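Local coordinates for protein N-acetylglucosamine-6-phosphate deacetylase (Mycobacterium smegmatis, PDB 6FV4) that probably removes the acetyl group from N-acetylglucosamine-6-phosphate, as a metal-dependent hydrolase of the NagA family, at residues T20-L25 with L59-V64. The protein carries 1 engineered substitution. Numbering follows the deposited sequence.
Sequences TADTVL and LGAATV
Thr-23 and Val-24 pair in parallel with Thr-63 and Val-64 in the small beta domain of this amidohydrolase, away from the catalytic metal site. Thr-23 O accepts from Val-64 N at 2.8 Å. Val-64 O in turn takes Leu-25 N at 2.9 Å, so both backbone groups of Val-64 are satisfied by residues flanking Val-24. Upstream, where Asp-22 interrupts the first segment and Leu-59 to Ala-62 form a loop, the pairing is less even. Thr-20 O receives Leu-59 N at 2.7 Å, and Asp-22 N hydrogen-bonds to Gly-60 O over 2.9 Å in a bent bond, 143° at the hydrogen. That same Gly-60 O also takes a weak bond from Ala-62 N, which closes an inverse gamma turn centred on Ala-61. Ala-62 O is held more loosely, by a weak 3.4 Å bond from Thr-23 N and a weak one from a water. The water also hydrogen-bonds Thr-23 OG1, which is bonded to Arg-32 NE as well. Beside the Leu-59 bond, Thr-20 OG1 and Gly-60 N both hydrogen-bond to Asn-58 OD1.

Apolar contacts fill in on the two faces. Thr-23 and Thr-63 lie side by side, and Thr-63 CG2, anti to its own N, reaches Leu-25 CD1. On the opposite face from the threonines, Val-64 CG2 sits beside its own backbone N (chi1 174° places CG1 anti) and meets Ala-21 CB at 3.6 Å.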
ATOM      1  N   THR B  20      16.269 -15.449  32.758  1.00 31.40           N
ATOM      2  CA  THR B  20      16.952 -14.298  32.175  1.00 35.98           C
ATOM      3  C   THR B  20      17.355 -14.593  30.739  1.00 36.59           C
ATOM      4  O   THR B  20      17.640 -15.737  30.378  1.00 38.60           O
ATOM      5  CB  THR B  20      18.232 -13.897  32.929  1.00 38.51           C
ATOM      6  OG1 THR B  20      19.131 -15.012  32.979  1.00 39.46           O
ATOM      7  CG2 THR B  20      17.932 -13.394  34.334  1.00 39.47           C
ATOM      8  N   ALA B  21      17.413 -13.540  29.932  1.00 35.09           N
ATOM      9  CA  ALA B  21      17.901 -13.652  28.568  1.00 37.81           C
ATOM     10  C   ALA B  21      18.525 -12.325  28.173  1.00 36.57           C
ATOM     11  O   ALA B  21      18.212 -11.282  28.743  1.00 34.04           O
ATOM     12  CB  ALA B  21      16.778 -14.026  27.599  1.00 36.55           C
ATOM     13  N   ASP B  22      19.408 -12.373  27.174  1.00 36.35           N
ATOM     14  CA  ASP B  22      20.025 -11.145  26.685  1.00 36.58           C
ATOM     15  C   ASP B  22      18.988 -10.157  26.162  1.00 39.86           C
ATOM     16  O   ASP B  22      19.173  -8.941  26.295  1.00 33.09           O
ATOM     17  CB  ASP B  22      21.032 -11.475  25.585  1.00 40.90           C
ATOM     18  CG  ASP B  22      22.456 -11.556  26.100  1.00 48.24           C
ATOM     19  OD1 ASP B  22      22.649 -11.647  27.334  1.00 51.12           O
ATOM     20  OD2 ASP B  22      23.386 -11.532  25.264  1.00 51.96           O
ATOM     21  N   THR B  23      17.901 -10.654  25.561  1.00 33.29           N
ATOM     22  CA  THR B  23      16.844  -9.805  25.012  1.00 33.33           C
ATOM     23  C   THR B  23      15.485 -10.425  25.299  1.00 33.51           C
ATOM     24  O   THR B  23      15.271 -11.593  24.968  1.00 29.10           O
ATOM     25  CB  THR B  23      16.977  -9.626  23.498  1.00 34.07           C
ATOM     26  OG1 THR B  23      18.266  -9.086  23.169  1.00 44.96           O
ATOM     27  CG2 THR B  23      15.889  -8.698  23.000  1.00 33.79           C
ATOM     28  N   VAL B  24      14.571  -9.650  25.887  1.00 29.79           N
ATOM     29  CA  VAL B  24      13.197 -10.096  26.109  1.00 33.82           C
ATOM     30  C   VAL B  24      12.255  -9.107  25.436  1.00 33.59           C
ATOM     31  O   VAL B  24      12.217  -7.923  25.802  1.00 31.69           O
ATOM     32  CB  VAL B  24      12.862 -10.235  27.601  1.00 34.43           C
ATOM     33  CG1 VAL B  24      11.404 -10.617  27.767  1.00 31.05           C
ATOM     34  CG2 VAL B  24      13.762 -11.279  28.255  1.00 33.65           C
ATOM     35  N   LEU B  25      11.505  -9.588  24.451  1.00 27.68           N
ATOM     36  CA  LEU B  25      10.452  -8.813  23.817  1.00 28.77           C
ATOM     37  C   LEU B  25       9.127  -9.199  24.460  1.00 32.84           C
ATOM     38  O   LEU B  25       8.779 -10.383  24.514  1.00 31.50           O
ATOM     39  CB  LEU B  25      10.438  -9.043  22.305  1.00 30.63           C
ATOM     40  CG  LEU B  25      11.562  -8.222  21.659  1.00 34.94           C
ATOM     41  CD1 LEU B  25      12.718  -9.115  21.288  1.00 37.58           C
ATOM     42  CD2 LEU B  25      11.063  -7.465  20.452  1.00 35.39           C
ATOM     43  N   LEU B  59      19.121 -17.943  29.985  1.00 40.46           N
ATOM     44  CA  LEU B  59      19.086 -18.379  28.598  1.00 38.94           C
ATOM     45  C   LEU B  59      20.261 -17.843  27.797  1.00 41.75           C
ATOM     46  O   LEU B  59      20.455 -18.261  26.651  1.00 42.56           O
ATOM     47  CB  LEU B  59      17.754 -17.970  27.976  1.00 36.53           C
ATOM     48  CG  LEU B  59      16.600 -18.681  28.694  1.00 39.36           C
ATOM     49  CD1 LEU B  59      15.259 -18.013  28.421  1.00 37.75           C
ATOM     50  CD2 LEU B  59      16.568 -20.157  28.319  1.00 36.18           C
ATOM     51  N   GLY B  60      21.050 -16.944  28.377  1.00 41.03           N
ATOM     52  CA  GLY B  60      22.264 -16.494  27.720  1.00 43.22           C
ATOM     53  C   GLY B  60      21.975 -15.564  26.563  1.00 45.42           C
ATOM     54  O   GLY B  60      21.122 -14.672  26.647  1.00 41.87           O
ATOM     55  N   ALA B  61      22.690 -15.782  25.459  1.00 43.25           N
ATOM     56  CA  ALA B  61      22.567 -14.923  24.290  1.00 42.45           C
ATOM     57  C   ALA B  61      21.386 -15.344  23.429  1.00 44.46           C
ATOM     58  O   ALA B  61      21.536 -15.576  22.224  1.00 51.75           O
ATOM     59  CB  ALA B  61      23.853 -14.955  23.468  1.00 39.12           C
ATOM     60  N   ALA B  62      20.215 -15.459  24.037  1.00 43.24           N
ATOM     61  CA  ALA B  62      18.993 -15.809  23.334  1.00 41.04           C
ATOM     62  C   ALA B  62      18.030 -14.634  23.364  1.00 39.53           C
ATOM     63  O   ALA B  62      18.107 -13.769  24.241  1.00 39.15           O
ATOM     64  CB  ALA B  62      18.343 -17.044  23.963  1.00 41.59           C
ATOM     65  N   THR B  63      17.139 -14.592  22.375  1.00 33.29           N
ATOM     66  CA  THR B  63      16.027 -13.649  22.363  1.00 34.67           C
ATOM     67  C   THR B  63      14.754 -14.389  22.782  1.00 34.49           C
ATOM     68  O   THR B  63      14.421 -15.423  22.198  1.00 34.03           O
ATOM     69  CB  THR B  63      15.863 -13.016  20.976  1.00 36.03           C
ATOM     70  OG1 THR B  63      17.037 -12.263  20.641  1.00 38.66           O
ATOM     71  CG2 THR B  63      14.674 -12.069  20.946  1.00 36.78           C
ATOM     72  N   VAL B  64      14.071 -13.891  23.818  1.00 31.11           N
ATOM     73  CA  VAL B  64      12.779 -14.434  24.240  1.00 32.71           C
ATOM     74  C   VAL B  64      11.673 -13.577  23.640  1.00 32.09           C
ATOM     75  O   VAL B  64      11.749 -12.344  23.661  1.00 35.81           O
ATOM     76  CB  VAL B  64      12.655 -14.493  25.772  1.00 35.62           C
ATOM     77  CG1 VAL B  64      11.246 -14.933  26.175  1.00 33.17           C
ATOM     78  CG2 VAL B  64      13.701 -15.430  26.364  1.00 31.26           C
TER
HETATM   79  O   HOH W   1      19.681 -11.443  22.351  1.00 45.63           O